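Local coordinates for protein putative oxidoreductase molybdopterin-binding subunit (Sulfolobus tokodaii, PDB 4ZOH) that probably serves as the molybdenum-cofactor subunit of an oxidoreductase related to aldehyde oxidase and xanthine dehydrogenase, with pterin cytosine dinucleotide bound, at residues A[413-424]-A[474-485]; A[489-500]-A[553-561]. All coordinates share one frame; numbering follows the deposited sequence.

Contact 1 of 2, residues A[413-424]-A[474-485]; sequences EITAFGPWEVAR and IIEDGIGTWGSR. With MCN (pterin cytosine dinucleotide), chain D.
A416 N donates to G483 O (3.0 Å, 159° at the hydrogen), and from there residues 413-424 and 474-485 run in opposite senses, held from then on mainly by side chains gripping backbone. R485 and E421 do much of this. The arginine's NE bonds to F417 O, its NH2 reaches W420 O (2.9 Å), and its NH1 is shared between G480 O and the carboxylate of E421 (OE1 to NH1, 2.8 Å), while CG2 of I479 covers the centre of one guanidinium face. The carboxylate and guanidinium planes stand 75° apart, making the salt bridge a single bond on the anti side of OE1. The syn side of that oxygen receives G480 N and I479 N. With CG anti to the backbone N (chi1 -175°) and a bend at the next bond, E421 curls back on its own strand, where OE2 accepts V422 N (2.7 Å). Shortened to an alanine here, the side chain would probably leave buried R485 without its counter-charge and the amides of I479 and G480 without their acceptor. This loop leads from strand 465-468 into helix 486-512 of the molybdopterin-binding domain, and its T481-R485 line the cofactor pocket: R485 N makes a weak bond to O1B of the dinucleotide's pyrophosphate (3.3 Å), and S484 OG is held by E672. Beyond the ion pair, CG1 of I479 lies over the six-membered ring of W420, 3.8 Å from its centroid, in a CH-pi contact. At the far end the extended R424 places NH1 on I474 O (2.9 Å), which lies in the guanidinium plane, while its NH2 pairs with D553.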
loop_
_atom_site.group_PDB
_atom_site.type_symbol
_atom_site.label_atom_id
_atom_site.label_comp_id
_atom_site.label_asym_id
_atom_site.label_seq_id
_atom_site.Cartn_x
_atom_site.Cartn_y
_atom_site.Cartn_z
ATOM N N GLU A 413 20.280 -26.372 -27.104
ATOM C CA GLU A 413 19.695 -25.169 -26.605
ATOM C C GLU A 413 20.763 -24.429 -25.853
ATOM O O GLU A 413 21.755 -25.055 -25.454
ATOM C CB GLU A 413 18.404 -25.531 -25.776
ATOM C CG GLU A 413 17.982 -24.721 -24.544
ATOM C CD GLU A 413 17.450 -23.324 -24.867
ATOM O OE1 GLU A 413 17.801 -22.778 -25.987
ATOM O OE2 GLU A 413 16.702 -22.763 -23.997
ATOM N N ILE A 414 20.595 -23.097 -25.688
ATOM C CA ILE A 414 21.607 -22.259 -24.995
ATOM C C ILE A 414 20.946 -21.594 -23.805
ATOM O O ILE A 414 19.880 -21.070 -23.940
ATOM C CB ILE A 414 22.311 -21.246 -25.957
ATOM C CG1 ILE A 414 21.304 -20.645 -26.960
ATOM C CG2 ILE A 414 23.436 -21.969 -26.724
ATOM C CD1 ILE A 414 21.807 -19.454 -27.816
ATOM N N THR A 415 21.589 -21.606 -22.645
ATOM C CA THR A 415 20.899 -21.130 -21.441
ATOM C C THR A 415 21.929 -20.556 -20.513
ATOM O O THR A 415 23.126 -20.765 -20.744
ATOM C CB THR A 415 20.216 -22.315 -20.661
ATOM O OG1 THR A 415 21.230 -23.065 -19.978
ATOM C CG2 THR A 415 19.329 -23.200 -21.572
ATOM N N ALA A 416 21.454 -19.880 -19.443
ATOM C CA ALA A 416 22.293 -19.442 -18.312
ATOM C C ALA A 416 23.301 -18.343 -18.736
ATOM O O ALA A 416 24.524 -18.382 -18.453
ATOM C CB ALA A 416 22.985 -20.625 -17.643
ATOM N N PHE A 417 22.767 -17.370 -19.431
ATOM C CA PHE A 417 23.504 -16.192 -19.865
ATOM C C PHE A 417 23.933 -15.334 -18.683
ATOM O O PHE A 417 23.316 -15.360 -17.553
ATOM C CB PHE A 417 22.620 -15.395 -20.809
ATOM C CG PHE A 417 22.054 -16.203 -21.944
ATOM C CD1 PHE A 417 22.687 -16.207 -23.209
ATOM C CD2 PHE A 417 20.886 -16.998 -21.768
ATOM C CE1 PHE A 417 22.148 -16.951 -24.279
ATOM C CE2 PHE A 417 20.368 -17.763 -22.837
ATOM C CZ PHE A 417 21.009 -17.732 -24.093
ATOM N N GLY A 418 25.040 -14.607 -18.897
ATOM C CA GLY A 418 25.579 -13.725 -17.857
ATOM C C GLY A 418 24.812 -12.409 -17.801
ATOM O O GLY A 418 23.670 -12.333 -18.336
ATOM N N PRO A 419 25.448 -11.347 -17.262
ATOM C CA PRO A 419 26.888 -11.331 -16.996
ATOM C C PRO A 419 27.169 -11.725 -15.589
ATOM O O PRO A 419 28.305 -12.098 -15.224
ATOM C CB PRO A 419 27.264 -9.827 -17.238
ATOM C CG PRO A 419 25.993 -9.107 -16.783
ATOM C CD PRO A 419 24.918 -9.967 -17.433
ATOM N N TRP A 420 26.150 -11.638 -14.750
ATOM C CA TRP A 420 26.400 -11.926 -13.324
ATOM C C TRP A 420 25.044 -12.119 -12.663
ATOM O O TRP A 420 23.996 -11.918 -13.300
ATOM C CB TRP A 420 27.255 -10.805 -12.628
ATOM C CG TRP A 420 26.944 -9.411 -12.994
ATOM C CD1 TRP A 420 27.646 -8.611 -13.914
ATOM C CD2 TRP A 420 25.890 -8.574 -12.471
ATOM N NE1 TRP A 420 27.036 -7.374 -14.023
ATOM C CE2 TRP A 420 25.995 -7.295 -13.126
ATOM C CE3 TRP A 420 24.909 -8.745 -11.478
ATOM C CZ2 TRP A 420 25.097 -6.224 -12.868
ATOM C CZ3 TRP A 420 24.001 -7.677 -11.234
ATOM C CH2 TRP A 420 24.138 -6.409 -11.898
ATOM N N GLU A 421 25.039 -12.516 -11.408
ATOM C CA GLU A 421 23.743 -12.492 -10.688
ATOM C C GLU A 421 24.037 -12.350 -9.229
ATOM O O GLU A 421 25.168 -12.654 -8.819
ATOM C CB GLU A 421 22.812 -13.683 -11.072
ATOM C CG GLU A 421 21.421 -13.590 -10.429
ATOM C CD GLU A 421 20.775 -12.272 -10.808
ATOM O OE1 GLU A 421 20.190 -12.178 -11.920
ATOM O OE2 GLU A 421 20.930 -11.342 -9.990
ATOM N N VAL A 422 23.061 -11.902 -8.423
ATOM C CA VAL A 422 23.345 -11.550 -7.035
ATOM C C VAL A 422 22.535 -12.381 -6.040
ATOM O O VAL A 422 21.445 -12.832 -6.339
ATOM C CB VAL A 422 23.081 -10.004 -6.847
ATOM C CG1 VAL A 422 23.572 -9.499 -5.522
ATOM C CG2 VAL A 422 23.699 -9.194 -8.019
ATOM N N ALA A 423 23.060 -12.574 -4.840
ATOM C CA ALA A 423 22.265 -13.168 -3.776
ATOM C C ALA A 423 22.732 -12.499 -2.504
ATOM O O ALA A 423 23.981 -12.336 -2.324
ATOM C CB ALA A 423 22.482 -14.711 -3.708
ATOM N N ARG A 424 21.775 -12.162 -1.628
ATOM C CA ARG A 424 22.104 -11.654 -0.305
ATOM C C ARG A 424 21.541 -12.652 0.719
ATOM O O ARG A 424 20.419 -13.071 0.542
ATOM C CB ARG A 424 21.486 -10.228 -0.128
ATOM C CG ARG A 424 21.261 -9.768 1.296
ATOM C CD ARG A 424 20.679 -8.366 1.404
ATOM N NE ARG A 424 20.491 -8.034 2.835
ATOM C CZ ARG A 424 19.374 -7.597 3.412
ATOM N NH1 ARG A 424 18.277 -7.337 2.715
ATOM N NH2 ARG A 424 19.382 -7.366 4.704
ATOM N N ILE A 474 15.981 -4.235 -1.261
ATOM C CA ILE A 474 16.291 -5.325 -0.319
ATOM C C ILE A 474 17.546 -6.112 -0.782
ATOM O O ILE A 474 17.945 -7.087 -0.131
ATOM C CB ILE A 474 15.096 -6.274 -0.102
ATOM C CG1 ILE A 474 14.793 -7.002 -1.401
ATOM C CG2 ILE A 474 13.875 -5.532 0.443
ATOM C CD1 ILE A 474 13.643 -7.984 -1.312
ATOM N N ILE A 475 18.091 -5.760 -1.963
ATOM C CA ILE A 475 19.318 -6.398 -2.465
ATOM C C ILE A 475 20.121 -5.392 -3.303
ATOM O O ILE A 475 19.531 -4.484 -3.962
ATOM C CB ILE A 475 19.022 -7.723 -3.228
ATOM C CG1 ILE A 475 20.316 -8.583 -3.439
ATOM C CG2 ILE A 475 18.201 -7.507 -4.486
ATOM C CD1 ILE A 475 20.085 -9.962 -4.037
ATOM N N GLU A 476 21.440 -5.549 -3.278
ATOM C CA GLU A 476 22.338 -4.643 -4.005
ATOM C C GLU A 476 21.899 -4.442 -5.464
ATOM O O GLU A 476 21.821 -3.320 -5.914
ATOM C CB GLU A 476 23.801 -5.096 -3.932
ATOM C CG GLU A 476 24.753 -4.125 -4.611
ATOM C CD GLU A 476 26.251 -4.503 -4.550
ATOM O OE1 GLU A 476 26.587 -5.673 -4.244
ATOM O OE2 GLU A 476 27.098 -3.571 -4.707
ATOM N N ASP A 477 21.577 -5.509 -6.199
ATOM C CA ASP A 477 21.292 -5.393 -7.607
ATOM C C ASP A 477 20.879 -6.762 -8.138
ATOM O O ASP A 477 20.717 -7.716 -7.380
ATOM C CB ASP A 477 22.524 -4.844 -8.417
ATOM C CG ASP A 477 22.113 -3.899 -9.541
ATOM O OD1 ASP A 477 22.664 -2.796 -9.683
ATOM O OD2 ASP A 477 21.223 -4.240 -10.315
ATOM N N GLY A 478 20.664 -6.840 -9.433
ATOM C CA GLY A 478 20.320 -8.118 -10.035
ATOM C C GLY A 478 20.279 -7.976 -11.522
ATOM O O GLY A 478 20.245 -6.850 -12.074
ATOM N N ILE A 479 20.247 -9.134 -12.176
ATOM C CA ILE A 479 20.010 -9.137 -13.586
ATOM C C ILE A 479 18.555 -9.412 -13.930
ATOM O O ILE A 479 17.882 -8.517 -14.466
ATOM C CB ILE A 479 21.076 -9.992 -14.382
ATOM C CG1 ILE A 479 22.445 -9.283 -14.283
ATOM C CG2 ILE A 479 20.610 -10.235 -15.840
ATOM C CD1 ILE A 479 22.561 -7.998 -15.148
ATOM N N GLY A 480 18.085 -10.651 -13.708
ATOM C CA GLY A 480 16.670 -10.947 -13.978
ATOM C C GLY A 480 16.383 -12.409 -14.329
ATOM O O GLY A 480 17.277 -13.230 -14.252
ATOM N N THR A 481 15.113 -12.711 -14.660
ATOM C CA THR A 481 14.639 -14.042 -15.009
ATOM C C THR A 481 14.215 -14.000 -16.451
ATOM O O THR A 481 13.277 -13.333 -16.818
ATOM C CB THR A 481 13.486 -14.516 -14.056
ATOM O OG1 THR A 481 14.044 -14.762 -12.752
ATOM C CG2 THR A 481 12.752 -15.770 -14.579
ATOM N N TRP A 482 15.010 -14.704 -17.259
ATOM C CA TRP A 482 14.875 -14.875 -18.730
ATOM C C TRP A 482 16.076 -15.762 -19.165
ATOM O O TRP A 482 16.952 -16.053 -18.353
ATOM C CB TRP A 482 14.909 -13.529 -19.485
ATOM C CG TRP A 482 16.059 -12.592 -19.069
ATOM C CD1 TRP A 482 17.424 -12.820 -19.208
ATOM C CD2 TRP A 482 15.938 -11.318 -18.384
ATOM N NE1 TRP A 482 18.135 -11.735 -18.681
ATOM C CE2 TRP A 482 17.242 -10.805 -18.196
ATOM C CE3 TRP A 482 14.844 -10.536 -17.967
ATOM C CZ2 TRP A 482 17.476 -9.535 -17.615
ATOM C CZ3 TRP A 482 15.091 -9.303 -17.370
ATOM C CH2 TRP A 482 16.387 -8.802 -17.225
ATOM N N GLY A 483 16.139 -16.182 -20.426
ATOM C CA GLY A 483 17.232 -17.069 -20.899
ATOM C C GLY A 483 17.502 -18.312 -20.021
ATOM O O GLY A 483 18.660 -18.786 -19.961
ATOM N N SER A 484 16.460 -18.804 -19.323
ATOM C CA SER A 484 16.525 -20.027 -18.533
ATOM C C SER A 484 17.807 -20.034 -17.719
ATOM O O SER A 484 18.587 -21.004 -17.708
ATOM C CB SER A 484 16.390 -21.217 -19.454
ATOM O OG SER A 484 15.190 -21.109 -20.251
ATOM N N ARG A 485 17.994 -18.931 -17.011
ATOM C CA ARG A 485 19.223 -18.647 -16.296
ATOM C C ARG A 485 19.026 -18.685 -14.808
ATOM O O ARG A 485 19.990 -18.721 -14.058
ATOM C CB ARG A 485 19.762 -17.221 -16.713
ATOM C CG ARG A 485 18.964 -16.039 -16.099
ATOM C CD ARG A 485 19.313 -14.665 -16.755
ATOM N NE ARG A 485 20.691 -14.275 -16.468
ATOM C CZ ARG A 485 21.117 -13.809 -15.282
ATOM N NH1 ARG A 485 20.228 -13.625 -14.304
ATOM N NH2 ARG A 485 22.415 -13.507 -15.068
HETATM N N1 MCN D . 14.982 -26.468 -12.766
HETATM C C2 MCN D . 15.610 -27.466 -12.038
HETATM N N3 MCN D . 16.757 -28.065 -12.488
HETATM C C4 MCN D . 17.279 -27.653 -13.709
HETATM C C5 MCN D . 16.657 -26.652 -14.453
HETATM C C6 MCN D . 15.506 -26.029 -13.969
HETATM O O2 MCN D . 15.186 -27.866 -10.949
HETATM N N4 MCN D . 18.381 -28.238 -14.126
HETATM C "C1'" MCN D . 13.775 -25.871 -12.191
HETATM C C2D MCN D . 14.157 -24.636 -11.371
HETATM O "O2'" MCN D . 14.351 -24.918 -10.018
HETATM C "C3'" MCN D . 12.919 -23.785 -11.471
HETATM C C4D MCN D . 12.652 -23.932 -12.911
HETATM O O4D MCN D . 12.931 -25.370 -13.201
HETATM O "O3'" MCN D . 11.851 -24.269 -10.733
HETATM C "C5'" MCN D . 13.705 -22.921 -13.324
HETATM O "O5'" MCN D . 13.967 -22.989 -14.604
HETATM P PA MCN D . 15.240 -22.246 -15.288
HETATM O O1A MCN D . 16.315 -21.756 -14.450
HETATM O O2A MCN D . 15.486 -23.261 -16.368
HETATM O O3A MCN D . 14.331 -21.032 -16.027
HETATM P PB MCN D . 13.960 -19.666 -15.252
HETATM O O1B MCN D . 15.105 -18.691 -15.478
HETATM O O2B MCN D . 13.536 -19.813 -13.857
HETATM O O3B MCN D . 12.718 -19.281 -16.058
HETATM C C10 MCN D . 12.754 -18.466 -17.262
HETATM C "C9'" MCN D . 11.954 -19.114 -18.366
HETATM C "C8'" MCN D . 11.733 -18.242 -19.485
HETATM S "S8'" MCN D . 13.097 -17.475 -20.286
HETATM C "C7'" MCN D . 10.504 -18.070 -20.046
HETATM S "S7'" MCN D . 10.229 -17.109 -21.524
HETATM C "C6'" MCN D . 9.330 -18.771 -19.564
HETATM C C7 MCN D . 9.753 -20.002 -18.695
HETATM O "O9'" MCN D . 10.728 -19.541 -17.781
HETATM N "N5'" MCN D . 8.375 -17.900 -18.880
HETATM C C4A MCN D . 7.515 -18.345 -17.856
HETATM N "N8'" MCN D . 8.577 -20.522 -17.931
HETATM C C4B MCN D . 7.623 -19.695 -17.417
HETATM N "N1'" MCN D . 6.812 -20.204 -16.485
HETATM C "C2'" MCN D . 5.907 -19.414 -15.914
HETATM N "N2'" MCN D . 5.137 -19.940 -14.985
HETATM N "N3'" MCN D . 5.722 -18.043 -16.294
HETATM C "C4'" MCN D . 6.533 -17.484 -17.308
HETATM O "O4'" MCN D . 6.369 -16.280 -17.662
HETATM O O HOH W 1 21.237 -12.344 -19.075
#

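Contact 2 of 2, residues A[489-500]-A[553-561]; sequences IGGSAVLLASQK and DTTAIYNVK
S492 lays its CB over the centre of the Y558 ring, 3.6 Å from the centroid and 12° off the ring normal, a CH-pi contact made by the carbon of a polar side chain whose OG turns back to T488 O in its own helix. With CG anti to the backbone N (chi1 178°), Y558 swings its ring across the helix, its face under CB of S492, while its OH bonds to H663. CD1 of L496 meets the same ring at its edge, touching CD1 of Y558 at 3.7 Å. Further toward the start of the helix, CG2 of I489 presses on CG2 of V560 at 3.5 Å, tighter than carbon atoms usually come. Small residues set the spacing in the middle: CB of A497 rests 3.9 Å from CB of A556, and CB of A493 lies equally close to CB of Y558, so that the axes of helix and strand approach to 7.2 Å. At the exposed end K500 folds its chain over T554 and A556, and its NZ makes a weak hydrogen bond to T555 O (3.0 Å). A water near that amine accepts from I557 N. Here is helix-on-sheet packing in a clear form, with A493 and A497 one turn apart and the two directions at 142°. Strand 553-559 borders its sheet within this chain, hydrogen-bonded to strand 420-427. Helix 486-512 also meets helix 446-458, through L495 and S498, while T555 and I557, turned away from the helix, pack against the second subunit.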
loop_
_atom_site.group_PDB
_atom_site.type_symbol
_atom_site.label_atom_id
_atom_site.label_comp_id
_atom_site.label_asym_id
_atom_site.label_seq_id
_atom_site.Cartn_x
_atom_site.Cartn_y
_atom_site.Cartn_z
ATOM N N ILE A 489 22.358 -19.595 -12.835
ATOM C CA ILE A 489 23.164 -18.407 -12.471
ATOM C C ILE A 489 22.738 -17.815 -11.118
ATOM O O ILE A 489 23.581 -17.488 -10.205
ATOM C CB ILE A 489 23.078 -17.337 -13.584
ATOM C CG1 ILE A 489 23.419 -17.931 -14.968
ATOM C CG2 ILE A 489 24.050 -16.202 -13.255
ATOM C CD1 ILE A 489 24.701 -18.794 -15.043
ATOM N N GLY A 490 21.420 -17.651 -10.955
ATOM C CA GLY A 490 20.927 -17.137 -9.690
ATOM C C GLY A 490 21.184 -18.170 -8.591
ATOM O O GLY A 490 21.494 -17.813 -7.454
ATOM N N GLY A 491 21.068 -19.464 -8.904
ATOM C CA GLY A 491 21.311 -20.488 -7.825
ATOM C C GLY A 491 22.796 -20.553 -7.449
ATOM O O GLY A 491 23.167 -20.753 -6.265
ATOM N N SER A 492 23.663 -20.345 -8.441
ATOM C CA SER A 492 25.100 -20.315 -8.095
ATOM C C SER A 492 25.407 -19.137 -7.193
ATOM O O SER A 492 26.167 -19.295 -6.189
ATOM C CB SER A 492 25.938 -20.300 -9.363
ATOM O OG SER A 492 25.764 -21.528 -10.059
ATOM N N ALA A 493 24.772 -17.972 -7.472
ATOM C CA ALA A 493 24.956 -16.844 -6.515
ATOM C C ALA A 493 24.440 -17.236 -5.088
ATOM O O ALA A 493 25.062 -16.914 -4.045
ATOM C CB ALA A 493 24.321 -15.541 -7.062
ATOM N N VAL A 494 23.309 -17.948 -5.045
ATOM C CA VAL A 494 22.733 -18.422 -3.751
ATOM C C VAL A 494 23.742 -19.366 -3.010
ATOM O O VAL A 494 23.985 -19.260 -1.802
ATOM C CB VAL A 494 21.318 -19.054 -3.996
ATOM C CG1 VAL A 494 20.849 -19.953 -2.825
ATOM C CG2 VAL A 494 20.248 -17.969 -4.317
ATOM N N LEU A 495 24.372 -20.251 -3.777
ATOM C CA LEU A 495 25.327 -21.212 -3.241
ATOM C C LEU A 495 26.552 -20.473 -2.640
ATOM O O LEU A 495 26.935 -20.723 -1.481
ATOM C CB LEU A 495 25.680 -22.143 -4.406
ATOM C CG LEU A 495 26.026 -23.599 -4.328
ATOM C CD1 LEU A 495 25.376 -24.330 -3.189
ATOM C CD2 LEU A 495 25.627 -24.209 -5.669
ATOM N N LEU A 496 27.124 -19.518 -3.383
ATOM C CA LEU A 496 28.208 -18.678 -2.863
ATOM C C LEU A 496 27.857 -17.914 -1.576
ATOM O O LEU A 496 28.651 -17.888 -0.604
ATOM C CB LEU A 496 28.683 -17.681 -3.940
ATOM C CG LEU A 496 29.351 -18.242 -5.218
ATOM C CD1 LEU A 496 29.671 -17.101 -6.173
ATOM C CD2 LEU A 496 30.640 -19.024 -4.844
ATOM N N ALA A 497 26.646 -17.328 -1.524
ATOM C CA ALA A 497 26.342 -16.475 -0.374
ATOM C C ALA A 497 26.137 -17.341 0.810
ATOM O O ALA A 497 26.558 -16.990 1.914
ATOM C CB ALA A 497 25.100 -15.640 -0.622
ATOM N N SER A 498 25.444 -18.472 0.607
ATOM C CA SER A 498 25.191 -19.402 1.732
ATOM C C SER A 498 26.523 -19.922 2.285
ATOM O O SER A 498 26.682 -20.025 3.477
ATOM C CB SER A 498 24.329 -20.570 1.247
ATOM O OG SER A 498 23.092 -20.076 0.794
ATOM N N GLN A 499 27.458 -20.242 1.373
ATOM C CA GLN A 499 28.791 -20.766 1.747
ATOM C C GLN A 499 29.541 -19.702 2.587
ATOM O O GLN A 499 30.020 -20.024 3.695
ATOM C CB GLN A 499 29.596 -21.230 0.493
ATOM C CG GLN A 499 30.966 -21.911 0.832
ATOM C CD GLN A 499 30.815 -23.102 1.814
ATOM O OE1 GLN A 499 29.971 -23.992 1.611
ATOM N NE2 GLN A 499 31.576 -23.080 2.906
ATOM N N LYS A 500 29.547 -18.435 2.112
ATOM C CA LYS A 500 30.142 -17.303 2.867
ATOM C C LYS A 500 29.553 -17.225 4.266
ATOM O O LYS A 500 30.299 -17.053 5.236
ATOM C CB LYS A 500 29.930 -15.947 2.187
ATOM C CG LYS A 500 30.754 -15.686 0.937
ATOM C CD LYS A 500 31.180 -14.213 0.932
ATOM C CE LYS A 500 31.478 -13.694 -0.465
ATOM N NZ LYS A 500 30.235 -13.136 -1.060
ATOM N N ASP A 553 25.400 -10.638 7.453
ATOM C CA ASP A 553 24.586 -10.242 6.303
ATOM C C ASP A 553 25.602 -10.261 5.179
ATOM O O ASP A 553 26.546 -9.514 5.218
ATOM C CB ASP A 553 24.006 -8.813 6.513
ATOM C CG ASP A 553 22.905 -8.463 5.498
ATOM O OD1 ASP A 553 23.034 -8.744 4.269
ATOM O OD2 ASP A 553 21.852 -7.969 5.937
ATOM N N THR A 554 25.423 -11.106 4.178
ATOM C CA THR A 554 26.435 -11.202 3.158
ATOM C C THR A 554 25.874 -11.266 1.756
ATOM O O THR A 554 24.790 -11.776 1.569
ATOM C CB THR A 554 27.503 -12.307 3.459
ATOM O OG1 THR A 554 28.638 -12.071 2.601
ATOM C CG2 THR A 554 26.967 -13.708 3.273
ATOM N N THR A 555 26.579 -10.676 0.810
ATOM C CA THR A 555 26.109 -10.571 -0.562
ATOM C C THR A 555 27.158 -11.164 -1.468
ATOM O O THR A 555 28.338 -10.853 -1.342
ATOM C CB THR A 555 25.816 -9.079 -0.936
ATOM O OG1 THR A 555 24.728 -8.606 -0.125
ATOM C CG2 THR A 555 25.422 -8.930 -2.386
ATOM N N ALA A 556 26.750 -12.025 -2.379
ATOM C CA ALA A 556 27.696 -12.646 -3.310
ATOM C C ALA A 556 27.263 -12.262 -4.703
ATOM O O ALA A 556 26.100 -12.122 -4.979
ATOM C CB ALA A 556 27.692 -14.154 -3.160
ATOM N N ILE A 557 28.210 -12.068 -5.588
ATOM C CA ILE A 557 27.854 -11.773 -6.951
ATOM C C ILE A 557 28.576 -12.911 -7.631
ATOM O O ILE A 557 29.798 -13.094 -7.412
ATOM C CB ILE A 557 28.386 -10.398 -7.422
ATOM C CG1 ILE A 557 27.702 -9.232 -6.678
ATOM C CG2 ILE A 557 28.278 -10.273 -8.944
ATOM C CD1 ILE A 557 28.349 -7.848 -6.909
ATOM N N TYR A 558 27.829 -13.667 -8.422
ATOM C CA TYR A 558 28.394 -14.713 -9.256
ATOM C C TYR A 558 28.565 -14.175 -10.676
ATOM O O TYR A 558 27.601 -14.007 -11.404
ATOM C CB TYR A 558 27.492 -15.993 -9.203
ATOM C CG TYR A 558 27.994 -17.129 -10.084
ATOM C CD1 TYR A 558 29.201 -17.829 -9.765
ATOM C CD2 TYR A 558 27.293 -17.506 -11.232
ATOM C CE1 TYR A 558 29.668 -18.873 -10.579
ATOM C CE2 TYR A 558 27.778 -18.539 -12.058
ATOM C CZ TYR A 558 28.959 -19.213 -11.710
ATOM O OH TYR A 558 29.413 -20.213 -12.482
ATOM N N ASN A 559 29.795 -13.818 -11.030
ATOM C CA ASN A 559 30.113 -13.315 -12.378
ATOM C C ASN A 559 30.139 -14.530 -13.316
ATOM O O ASN A 559 30.606 -15.562 -12.949
ATOM C CB ASN A 559 31.426 -12.503 -12.392
ATOM C CG ASN A 559 32.563 -13.220 -11.656
ATOM O OD1 ASN A 559 32.381 -13.729 -10.536
ATOM N ND2 ASN A 559 33.758 -13.258 -12.274
ATOM N N VAL A 560 29.548 -14.432 -14.481
ATOM C CA VAL A 560 29.474 -15.620 -15.370
ATOM C C VAL A 560 30.667 -15.586 -16.356
ATOM O O VAL A 560 30.655 -14.817 -17.309
ATOM C CB VAL A 560 28.131 -15.678 -16.114
ATOM C CG1 VAL A 560 28.094 -16.815 -17.171
ATOM C CG2 VAL A 560 26.958 -15.788 -15.110
ATOM N N LYS A 561 31.670 -16.431 -16.107
ATOM C CA LYS A 561 32.833 -16.537 -16.983
ATOM C C LYS A 561 32.648 -17.525 -18.142
ATOM O O LYS A 561 33.261 -17.363 -19.165
ATOM C CB LYS A 561 34.092 -16.839 -16.163
ATOM C CG LYS A 561 34.564 -15.621 -15.404
ATOM C CD LYS A 561 35.192 -15.989 -14.066
ATOM C CE LYS A 561 36.468 -15.188 -13.798
ATOM N NZ LYS A 561 37.194 -15.775 -12.637
HETATM O O HOH W 2 30.829 -11.897 -4.188
#

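How the contacts relate
Both contacts are largely buried, and they share one sheet: strand 420-427 of contact 1 pairs with strand 553-559 of contact 2, through bonds such as A423 O to A556 N (2.8 Å). The loop of contact 1 runs straight into the helix of contact 2. Chemistry follows position. Nearer the centre of the chain and beside the cofactor, 474-485 lacks regular structure, and charged groups and amides hold it to the strand. Farther out, a regular helix already satisfies its own backbone, and 489-500 meets 553-561 chiefly through carbon, its one bond across being weak and at an exposed lysine. Each also touches the second subunit.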